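Local coordinates for protein HTH-type transcriptional regulator TreR (Bacillus subtilis, PDB 2OGG) that represses transcription of the trePA trehalose operon and binds trehalose-6-phosphate, this chain being its effector-binding UTRA domain, at residues S22-I25 with Q26-R30; S74-E77 with Y78-E82; E97-T100 with D101-E105; V122-E125 with D126-F130. All coordinates share one frame; numbering follows the deposited sequence.

Contact 1: residues S22-I25 with Q26-R30; sequences SELI and QKQLR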
loop_
_atom_site.group_PDB
_atom_site.type_symbol
_atom_site.label_atom_id
_atom_site.label_comp_id
_atom_site.label_asym_id
_atom_site.label_seq_id
_atom_site.Cartn_x
_atom_site.Cartn_y
_atom_site.Cartn_z
ATOM N N SER A 22 2.569 20.529 24.730
ATOM C CA SER A 22 3.947 20.780 25.167
ATOM C C SER A 22 4.737 21.158 23.923
ATOM O O SER A 22 4.215 21.080 22.801
ATOM C CB SER A 22 4.563 19.531 25.819
ATOM O OG SER A 22 4.672 18.466 24.886
ATOM N N GLU A 23 5.998 21.535 24.094
ATOM C CA GLU A 23 6.754 21.940 22.929
ATOM C C GLU A 23 7.072 20.777 21.998
ATOM O O GLU A 23 7.154 20.955 20.781
ATOM C CB GLU A 23 7.989 22.750 23.305
ATOM C CG GLU A 23 7.634 24.050 24.010
ATOM C CD GLU A 23 8.849 24.861 24.423
ATOM O OE1 GLU A 23 9.813 24.279 24.977
ATOM O OE2 GLU A 23 8.806 26.097 24.248
ATOM N N LEU A 24 7.195 19.576 22.554
ATOM C CA LEU A 24 7.413 18.409 21.713
ATOM C C LEU A 24 6.173 18.089 20.864
ATOM O O LEU A 24 6.307 17.835 19.667
ATOM C CB LEU A 24 7.874 17.190 22.516
ATOM C CG LEU A 24 7.841 15.845 21.755
ATOM C CD1 LEU A 24 8.897 15.737 20.621
ATOM C CD2 LEU A 24 7.933 14.644 22.707
ATOM N N ILE A 25 4.975 18.232 21.431
ATOM C CA ILE A 25 3.774 17.940 20.662
ATOM C C ILE A 25 3.439 19.044 19.675
ATOM O O ILE A 25 2.920 18.771 18.596
ATOM C CB ILE A 25 2.555 17.593 21.527
ATOM C CG1 ILE A 25 2.808 16.299 22.301
ATOM C CG2 ILE A 25 1.339 17.424 20.664
ATOM C CD1 ILE A 25 3.368 15.152 21.444
ATOM N N GLN A 26 3.799 20.281 19.998
ATOM C CA GLN A 26 3.764 21.314 18.973
ATOM C C GLN A 26 4.538 20.887 17.696
ATOM O O GLN A 26 4.004 20.950 16.591
ATOM C CB GLN A 26 4.256 22.654 19.520
ATOM C CG GLN A 26 3.217 23.348 20.382
ATOM C CD GLN A 26 3.829 24.403 21.301
ATOM O OE1 GLN A 26 4.404 25.392 20.843
ATOM N NE2 GLN A 26 3.721 24.180 22.611
ATOM N N LYS A 27 5.742 20.346 17.864
ATOM C CA LYS A 27 6.515 19.872 16.723
ATOM C C LYS A 27 5.915 18.606 16.078
ATOM O O LYS A 27 5.656 18.592 14.877
ATOM C CB LYS A 27 8.000 19.691 17.078
ATOM C CG LYS A 27 8.758 18.792 16.087
ATOM C CD LYS A 27 10.052 19.426 15.558
ATOM C CE LYS A 27 11.287 18.889 16.267
ATOM N NZ LYS A 27 11.368 17.401 16.178
ATOM N N GLN A 28 5.571 17.609 16.893
ATOM C CA GLN A 28 5.084 16.318 16.390
ATOM C C GLN A 28 3.725 16.402 15.702
ATOM O O GLN A 28 3.490 15.748 14.691
ATOM C CB GLN A 28 5.012 15.269 17.508
ATOM C CG GLN A 28 6.355 14.763 18.008
ATOM C CD GLN A 28 7.188 14.055 16.946
ATOM O OE1 GLN A 28 7.037 14.298 15.757
ATOM N NE2 GLN A 28 8.150 13.262 17.390
ATOM N N LEU A 29 2.854 17.260 16.212
ATOM C CA LEU A 29 1.473 17.329 15.736
ATOM C C LEU A 29 1.190 18.600 14.947
ATOM O O LEU A 29 0.064 18.835 14.547
ATOM C CB LEU A 29 0.544 17.267 16.942
ATOM C CG LEU A 29 -0.870 16.761 16.808
ATOM C CD1 LEU A 29 -0.905 15.454 16.058
ATOM C CD2 LEU A 29 -1.429 16.597 18.186
ATOM N N ARG A 30 2.233 19.372 14.660
ATOM C CA ARG A 30 2.096 20.696 14.057
ATOM C C ARG A 30 0.944 21.496 14.656
ATOM O O ARG A 30 0.103 22.025 13.938
ATOM C CB ARG A 30 1.941 20.592 12.544
ATOM C CG ARG A 30 3.243 20.390 11.782
ATOM C CD ARG A 30 2.925 19.794 10.403
ATOM N NE ARG A 30 4.134 19.411 9.676
ATOM C CZ ARG A 30 4.159 18.540 8.664
ATOM N NH1 ARG A 30 3.043 17.948 8.258
ATOM N NH2 ARG A 30 5.307 18.247 8.074
#
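Ile25 and Leu29, one turn apart on helix 23-29, lie side by side with their branches pointing the same way: Ile25 CG2 meets Leu29 CD2 at 3.8 Å. Ile25 CG2 sits anti to the backbone N (chi1 to CG1 -64°), which brings this methyl beside the carbonyl carbon and close to the next turn. Leu24 meets Gln28 differently, the two chains crossing at a slant, with Leu24 CD1 3.8 Å from Gln28 CG. Gln28 is folded at its second torsion, so the aliphatic part of the chain takes the leucine methyl while OE1 is hydrogen-bonded to the hydroxyl of Tyr121. Gln26 extends its chain back toward the start of the helix. Ser22 O receives Gln26 N at 2.9 Å, with a nearly straight N-H...O of 166°, and also a weak second bond from Gln26 NE2 at 3.1 Å. Ser22 is the N-cap: its OG takes the amide of Ile25, though weakly, at 3.5 Å. Further along, Gln28 N binds Leu24 O and Leu29 N binds Ile25 O at 2.8 Å, before Arg30 leaves the helix with positive phi. Tyr57 and Tyr132 receive Ile25 and Leu29 from the sheet, and Phe59 also touches Leu29. Glycerol molecules, probably from the crystallisation liquor, bind Ser22 N and Leu29 O near the two ends. The chemistry is that of a short amphipathic helix: branched aliphatic groups settle against tyrosines of the sheet, Glu23 and Lys27 are exposed, and the glutamines bond outside it, Gln26 NE2 to Pro21 O and Gln28 OE1 with Tyr121 OH.

Contact 2: residues S74-E77 with Y78-E82; sequences SIYE and YIEGE. With SO4 (sulfate ion), chain C.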
loop_
_atom_site.group_PDB
_atom_site.type_symbol
_atom_site.label_atom_id
_atom_site.label_comp_id
_atom_site.label_asym_id
_atom_site.label_seq_id
_atom_site.Cartn_x
_atom_site.Cartn_y
_atom_site.Cartn_z
ATOM N N SER A 74 -10.931 0.962 22.210
ATOM C CA SER A 74 -10.090 1.296 21.067
ATOM C C SER A 74 -10.238 2.736 20.675
ATOM O O SER A 74 -11.348 3.208 20.440
ATOM C CB SER A 74 -10.402 0.424 19.861
ATOM O OG SER A 74 -9.854 0.990 18.689
ATOM N N ILE A 75 -9.127 3.455 20.658
ATOM C CA ILE A 75 -9.153 4.821 20.173
ATOM C C ILE A 75 -9.242 4.832 18.652
ATOM O O ILE A 75 -9.869 5.707 18.058
ATOM C CB ILE A 75 -7.911 5.545 20.575
ATOM C CG1 ILE A 75 -7.847 5.596 22.095
ATOM C CG2 ILE A 75 -7.881 6.936 19.922
ATOM C CD1 ILE A 75 -6.789 6.586 22.657
ATOM N N TYR A 76 -8.649 3.832 18.019
ATOM C CA TYR A 76 -8.712 3.750 16.574
ATOM C C TYR A 76 -10.168 3.598 16.109
ATOM O O TYR A 76 -10.670 4.419 15.342
ATOM C CB TYR A 76 -7.856 2.588 16.064
ATOM C CG TYR A 76 -8.126 2.236 14.632
ATOM C CD1 TYR A 76 -7.421 2.851 13.610
ATOM C CD2 TYR A 76 -8.987 1.188 14.299
ATOM C CE1 TYR A 76 -7.626 2.508 12.294
ATOM C CE2 TYR A 76 -9.155 0.792 12.978
ATOM C CZ TYR A 76 -8.525 1.518 11.980
ATOM O OH TYR A 76 -8.665 1.165 10.674
ATOM N N GLU A 77 -10.871 2.617 16.659
ATOM C CA GLU A 77 -12.261 2.389 16.280
ATOM C C GLU A 77 -13.118 3.609 16.561
ATOM O O GLU A 77 -13.881 4.055 15.698
ATOM C CB GLU A 77 -12.817 1.130 16.957
ATOM C CG GLU A 77 -12.254 -0.146 16.364
ATOM C CD GLU A 77 -12.713 -1.382 17.094
ATOM O OE1 GLU A 77 -13.213 -1.215 18.220
ATOM O OE2 GLU A 77 -12.632 -2.505 16.522
ATOM N N TYR A 78 -12.838 4.293 17.662
ATOM C CA TYR A 78 -13.624 5.461 17.991
ATOM C C TYR A 78 -13.441 6.562 16.986
ATOM O O TYR A 78 -14.374 7.316 16.694
ATOM C CB TYR A 78 -13.279 5.986 19.360
ATOM C CG TYR A 78 -14.053 7.217 19.688
ATOM C CD1 TYR A 78 -15.416 7.153 19.981
ATOM C CD2 TYR A 78 -13.413 8.447 19.790
ATOM C CE1 TYR A 78 -16.124 8.306 20.368
ATOM C CE2 TYR A 78 -14.112 9.603 20.110
ATOM C CZ TYR A 78 -15.464 9.535 20.372
ATOM O OH TYR A 78 -16.122 10.694 20.697
ATOM N N ILE A 79 -12.177 6.833 16.703
ATOM C CA ILE A 79 -11.805 7.848 15.724
ATOM C C ILE A 79 -12.296 7.571 14.318
ATOM O O ILE A 79 -12.933 8.414 13.716
ATOM C CB ILE A 79 -10.301 8.079 15.749
ATOM C CG1 ILE A 79 -9.956 8.753 17.075
ATOM C CG2 ILE A 79 -9.881 8.928 14.589
ATOM C CD1 ILE A 79 -8.591 9.313 17.144
ATOM N N GLU A 80 -12.118 6.346 13.843
ATOM C CA GLU A 80 -12.681 5.957 12.562
ATOM C C GLU A 80 -14.200 6.117 12.558
ATOM O O GLU A 80 -14.797 6.530 11.556
ATOM C CB GLU A 80 -12.319 4.518 12.254
ATOM C CG GLU A 80 -10.850 4.303 11.940
ATOM C CD GLU A 80 -10.446 4.972 10.641
ATOM O OE1 GLU A 80 -11.056 4.653 9.592
ATOM O OE2 GLU A 80 -9.529 5.828 10.675
ATOM N N GLY A 81 -14.822 5.876 13.704
ATOM C CA GLY A 81 -16.273 5.946 13.772
ATOM C C GLY A 81 -16.775 7.360 13.574
ATOM O O GLY A 81 -17.829 7.564 12.957
ATOM N N GLU A 82 -16.010 8.336 14.075
ATOM C CA GLU A 82 -16.414 9.749 14.088
ATOM C C GLU A 82 -16.023 10.425 12.806
ATOM O O GLU A 82 -16.743 11.276 12.332
ATOM C CB GLU A 82 -15.772 10.527 15.248
ATOM C CG GLU A 82 -16.213 10.069 16.634
ATOM C CD GLU A 82 -17.725 10.100 16.811
ATOM O OE1 GLU A 82 -18.293 11.204 16.702
ATOM O OE2 GLU A 82 -18.339 9.033 17.066
HETATM S S SO4 C . -6.239 1.621 19.880
HETATM O O1 SO4 C . -5.482 2.622 19.143
HETATM O O2 SO4 C . -7.369 1.144 19.107
HETATM O O3 SO4 C . -5.454 0.431 20.154
HETATM O O4 SO4 C . -6.688 2.276 21.093
#
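Glu80 CG lies over one face of the Tyr76 ring, 3.8 Å from its centroid and 17° off the ring normal, a CH-pi contact displaced toward the rim at CZ. The bend in Glu80 (chi2 -67°) leaves its carboxylate only 15° from parallel to the ring, and OE2 forms a salt bridge with Arg150 of the fourth subunit. Tyr76 and Glu80 also pack on the second subunit, where Glu77 OE2 accepts from Leu85 N of that chain. On another side of the helix, the Ile75 and Ile79 side chains lie side by side, CG2 of Ile75 3.7 Å from CD1 of Ile79. Ser74 is the N-cap: its OG takes the amide of Glu77 at 2.8 Å and donates to O2 of a sulfate, probably from the crystallisation liquor. The same anion receives Ile75 N on O4 at 2.7 Å and Tyr76 N on O2 at 3.2 Å, so the helix start faces it with its amides. Arg42 and Arg44 complete the grip; such a site may be where the phosphate of trehalose-6-phosphate binds. Helix 75-83 sits against the sheet: Ile75 rests on Val40 and Arg42 of strand 37-46, Ile79 on Ile87 of strand 87-98 and on Phe130 of strand 129-138.

Contact 3: residues E97-T100 with D101-E105; sequences EPCT and DEDRE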
loop_
_atom_site.group_PDB
_atom_site.type_symbol
_atom_site.label_atom_id
_atom_site.label_comp_id
_atom_site.label_asym_id
_atom_site.label_seq_id
_atom_site.Cartn_x
_atom_site.Cartn_y
_atom_site.Cartn_z
ATOM N N GLU A 97 15.063 3.032 19.953
ATOM C CA GLU A 97 15.490 4.085 20.852
ATOM C C GLU A 97 15.885 3.526 22.212
ATOM O O GLU A 97 15.403 2.478 22.620
ATOM C CB GLU A 97 14.359 5.118 21.013
ATOM C CG GLU A 97 13.910 5.755 19.693
ATOM C CD GLU A 97 12.999 6.961 19.876
ATOM O OE1 GLU A 97 12.463 7.150 20.989
ATOM O OE2 GLU A 97 12.852 7.748 18.915
ATOM N N PRO A 98 16.806 4.208 22.900
ATOM C CA PRO A 98 17.066 3.885 24.292
ATOM C C PRO A 98 15.781 4.028 25.095
ATOM O O PRO A 98 14.945 4.871 24.778
ATOM C CB PRO A 98 18.047 4.981 24.720
ATOM C CG PRO A 98 18.734 5.377 23.464
ATOM C CD PRO A 98 17.688 5.282 22.404
ATOM N N CYS A 99 15.636 3.228 26.138
ATOM C CA CYS A 99 14.533 3.402 27.077
ATOM C C CYS A 99 14.669 4.712 27.842
ATOM O O CYS A 99 15.770 5.106 28.229
ATOM C CB CYS A 99 14.495 2.243 28.071
ATOM S SG CYS A 99 13.859 0.709 27.370
ATOM N N THR A 100 13.530 5.291 28.200
ATOM C CA THR A 100 13.502 6.556 28.927
ATOM C C THR A 100 13.024 6.292 30.351
ATOM O O THR A 100 12.533 5.204 30.642
ATOM C CB THR A 100 12.466 7.469 28.276
ATOM O OG1 THR A 100 11.214 6.800 28.326
ATOM C CG2 THR A 100 12.829 7.754 26.810
ATOM N N ASP A 101 13.012 7.321 31.194
ATOM C CA ASP A 101 12.503 7.140 32.557
ATOM C C ASP A 101 11.013 6.761 32.553
ATOM O O ASP A 101 10.613 5.781 33.173
ATOM C CB ASP A 101 12.779 8.366 33.430
ATOM C CG ASP A 101 14.232 8.807 33.365
ATOM O OD1 ASP A 101 14.713 9.041 32.240
ATOM O OD2 ASP A 101 14.906 8.896 34.421
ATOM N N GLU A 102 10.240 7.395 31.684
ATOM C CA GLU A 102 8.826 7.080 31.594
ATOM C C GLU A 102 8.582 5.598 31.270
ATOM O O GLU A 102 7.712 4.947 31.864
ATOM C CB GLU A 102 8.160 7.984 30.570
ATOM C CG GLU A 102 6.676 7.755 30.446
ATOM C CD GLU A 102 6.100 8.521 29.285
ATOM O OE1 GLU A 102 6.664 8.388 28.174
ATOM O OE2 GLU A 102 5.169 9.334 29.507
ATOM N N ASP A 103 9.401 5.064 30.368
ATOM C CA ASP A 103 9.390 3.637 30.017
ATOM C C ASP A 103 9.651 2.696 31.222
ATOM O O ASP A 103 9.119 1.593 31.291
ATOM C CB ASP A 103 10.425 3.358 28.906
ATOM C CG ASP A 103 10.019 3.946 27.541
ATOM O OD1 ASP A 103 8.850 4.367 27.390
ATOM O OD2 ASP A 103 10.867 3.963 26.612
ATOM N N ARG A 104 10.524 3.084 32.133
ATOM C CA ARG A 104 10.889 2.171 33.199
ATOM C C ARG A 104 9.916 2.214 34.368
ATOM O O ARG A 104 9.726 1.217 35.069
ATOM C CB ARG A 104 12.317 2.433 33.654
ATOM C CG ARG A 104 13.308 2.325 32.520
ATOM C CD ARG A 104 14.730 2.475 33.007
ATOM N NE ARG A 104 15.504 1.304 32.610
ATOM C CZ ARG A 104 16.286 1.237 31.537
ATOM N NH1 ARG A 104 16.533 2.328 30.816
ATOM N NH2 ARG A 104 16.877 0.084 31.232
ATOM N N GLU A 105 9.252 3.351 34.544
ATOM C CA GLU A 105 8.231 3.469 35.576
ATOM C C GLU A 105 7.037 2.617 35.203
ATOM O O GLU A 105 6.515 1.883 36.030
ATOM C CB GLU A 105 7.750 4.906 35.699
ATOM C CG GLU A 105 8.595 5.787 36.552
ATOM C CD GLU A 105 7.802 6.972 37.016
ATOM O OE1 GLU A 105 6.698 7.176 36.453
ATOM O OE2 GLU A 105 8.201 7.599 38.026
HETATM O O HOH W 1 9.009 7.306 27.217
#
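The guanidinium of Arg104 is met obliquely by Cys99 CB, with NH1 the near atom at 3.4 Å; the bend at chi3 (124°) brings the group back beside Cys99. The other flat group, the Asp103 carboxylate, turns to the start of the helix, where OD2 accepts a weak bond from Thr100 N at 3.4 Å. Thr100 answers with its hydroxyl: Asp103 N donates to OG1 at 3.2 Å with an N-H...O of 163°. These reciprocal bonds make a capping box, Thr100 being the N-cap. Thr100 OG1 stands between its own backbone N and carbonyl carbon (chi1 59°), which turns it to the amide of Asp103. A water draws three groups together, accepting from Thr100 OG1 and donating to Glu102 OE1 at 2.8 Å and to Asp103 OD1 at 2.9 Å. Asp103 is buried, and its charge is probably balanced by Arg136, which bridges OD2; Lys55 forms a salt bridge with Glu102 OE1. The backbone bond from Arg104 N to Thr100 O, at 3.3 Å, closes the first turn. The contact thus joins the end of strand 87-98 to helix 101-106. Cys99 and Asp103 lean on Met115 of the adjacent strand 114-124 and on Leu109, Glu102 and Asp103 reach Leu53 of strand 49-59, and Glu97 bridges to Arg119 and Arg136.

Contact 4: residues V122-E125 with D126-F130; sequences VFLE and DTSLF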
loop_
_atom_site.group_PDB
_atom_site.type_symbol
_atom_site.label_atom_id
_atom_site.label_comp_id
_atom_site.label_asym_id
_atom_site.label_seq_id
_atom_site.Cartn_x
_atom_site.Cartn_y
_atom_site.Cartn_z
ATOM N N VAL A 122 -1.264 10.806 11.220
ATOM C CA VAL A 122 -2.488 10.619 10.440
ATOM C C VAL A 122 -2.994 11.970 9.931
ATOM O O VAL A 122 -2.879 12.966 10.637
ATOM C CB VAL A 122 -3.544 9.950 11.309
ATOM C CG1 VAL A 122 -4.698 9.416 10.485
ATOM C CG2 VAL A 122 -2.907 8.853 12.098
ATOM N N PHE A 123 -3.254 12.051 8.628
ATOM C CA PHE A 123 -3.634 13.303 7.965
ATOM C C PHE A 123 -5.088 13.225 7.449
ATOM O O PHE A 123 -5.618 12.129 7.195
ATOM C CB PHE A 123 -2.726 13.528 6.763
ATOM C CG PHE A 123 -1.298 13.812 7.109
ATOM C CD1 PHE A 123 -0.807 15.123 7.060
ATOM C CD2 PHE A 123 -0.407 12.762 7.350
ATOM C CE1 PHE A 123 0.546 15.387 7.340
ATOM C CE2 PHE A 123 0.928 13.005 7.644
ATOM C CZ PHE A 123 1.421 14.321 7.602
ATOM N N LEU A 124 -5.727 14.376 7.266
ATOM C CA LEU A 124 -7.109 14.391 6.791
ATOM C C LEU A 124 -7.191 14.651 5.285
ATOM O O LEU A 124 -6.224 15.076 4.655
ATOM C CB LEU A 124 -7.935 15.434 7.542
ATOM C CG LEU A 124 -7.798 15.478 9.063
ATOM C CD1 LEU A 124 -8.475 16.733 9.599
ATOM C CD2 LEU A 124 -8.425 14.253 9.674
ATOM N N GLU A 125 -8.386 14.483 4.734
ATOM C CA GLU A 125 -8.607 14.739 3.329
ATOM C C GLU A 125 -8.223 16.174 2.979
ATOM O O GLU A 125 -7.674 16.426 1.911
ATOM C CB GLU A 125 -10.056 14.454 2.967
ATOM C CG GLU A 125 -10.205 13.683 1.663
ATOM C CD GLU A 125 -11.161 12.504 1.803
ATOM O OE1 GLU A 125 -12.388 12.741 1.863
ATOM O OE2 GLU A 125 -10.677 11.347 1.884
ATOM N N ASP A 126 -8.371 17.088 3.931
ATOM C CA ASP A 126 -8.084 18.505 3.663
ATOM C C ASP A 126 -6.585 18.833 3.756
ATOM O O ASP A 126 -6.180 19.982 3.545
ATOM C CB ASP A 126 -8.906 19.416 4.587
ATOM C CG ASP A 126 -8.151 19.812 5.840
ATOM O OD1 ASP A 126 -7.098 20.461 5.703
ATOM O OD2 ASP A 126 -8.686 19.653 6.947
ATOM N N THR A 127 -5.799 17.865 4.231
ATOM C CA THR A 127 -4.341 17.937 4.161
ATOM C C THR A 127 -3.639 18.148 5.492
ATOM O O THR A 127 -2.416 18.085 5.571
ATOM C CB THR A 127 -3.880 19.005 3.172
ATOM O OG1 THR A 127 -2.714 18.535 2.505
ATOM C CG2 THR A 127 -3.586 20.358 3.871
ATOM N N SER A 128 -4.412 18.380 6.545
ATOM C CA SER A 128 -3.853 18.696 7.851
ATOM C C SER A 128 -3.459 17.464 8.678
ATOM O O SER A 128 -4.025 16.393 8.525
ATOM C CB SER A 128 -4.841 19.552 8.629
ATOM O OG SER A 128 -6.144 19.038 8.431
ATOM N N LEU A 129 -2.352 17.598 9.402
ATOM C CA LEU A 129 -1.887 16.592 10.331
ATOM C C LEU A 129 -2.864 16.675 11.474
ATOM O O LEU A 129 -3.021 17.716 12.072
ATOM C CB LEU A 129 -0.495 16.959 10.839
ATOM C CG LEU A 129 0.131 16.057 11.903
ATOM C CD1 LEU A 129 -0.152 14.603 11.640
ATOM C CD2 LEU A 129 1.643 16.302 11.985
ATOM N N PHE A 130 -3.548 15.582 11.761
ATOM C CA PHE A 130 -4.614 15.612 12.746
ATOM C C PHE A 130 -4.314 14.781 13.990
ATOM O O PHE A 130 -4.847 15.058 15.052
ATOM C CB PHE A 130 -5.890 15.121 12.074
ATOM C CG PHE A 130 -6.757 14.305 12.959
ATOM C CD1 PHE A 130 -7.574 14.912 13.913
ATOM C CD2 PHE A 130 -6.787 12.940 12.827
ATOM C CE1 PHE A 130 -8.349 14.153 14.784
ATOM C CE2 PHE A 130 -7.607 12.170 13.655
ATOM C CZ PHE A 130 -8.380 12.784 14.647
#
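The chain reverses here in a beta hairpin that links strand 114-124 to strand 129-138 through a type I turn from Leu124 to Thr127. Thr127 N binds Leu124 O at 2.9 Å, and Leu124 N binds Ser128 O at the same length. The next rung runs from Phe130 N to Val122 O, also at 2.9 Å. Between the two, Phe123 and Leu129 form a non-hydrogen-bonded antiparallel pair, their side chains on one face of the sheet: Leu129 CD1 sits over the centre of the Phe123 ring, 4.3 Å above its plane, while Thr127 O comes to the ring edge at CD1, 3.7 Å away. Tyr89 stacks with the Phe123 ring as well. Leu124 crosses Phe130 at about a right angle, its CG and CD2 gripping Phe130 CB, with the CG contact at 3.6 Å. With chi1 of 42°, Ser128 OG is folded back over its own backbone, where it lies 3.5 Å from Leu124 CD1 and donates to Asp126 OD2 at 3.0 Å. That bond meets the carboxylate 44° out of its plane and ties Asp126 of the turn to the residue that follows it. Arg30 touches Phe123 and Leu129, and Val63 lies against Phe130. With Thr127 at positive phi and both bonds of Leu124 in place, the geometry is that of a 3:5 hairpin, a type I turn followed by a G1 beta bulge.

Contacts 1, 2 and 3 each include a helix start capped by a serine or threonine, whereas contact 4 is the hairpin turn between two strands of the sheet. Contact 4 touches two of the others: Leu129 CD2 comes within 3.3 Å of Gln28 O in contact 1, and Phe130 CE2 is 4.1 Å from Ile79 CG2 in contact 2. Contacts 1 and 2 do not meet, their nearest atoms being about 10 Å apart. Contact 3 lies on the far side of the chain's centre from contacts 2 and 4, its centre about 28 Å and 30 Å from theirs. The sulfate, a possible phosphate marker, belongs to contact 2.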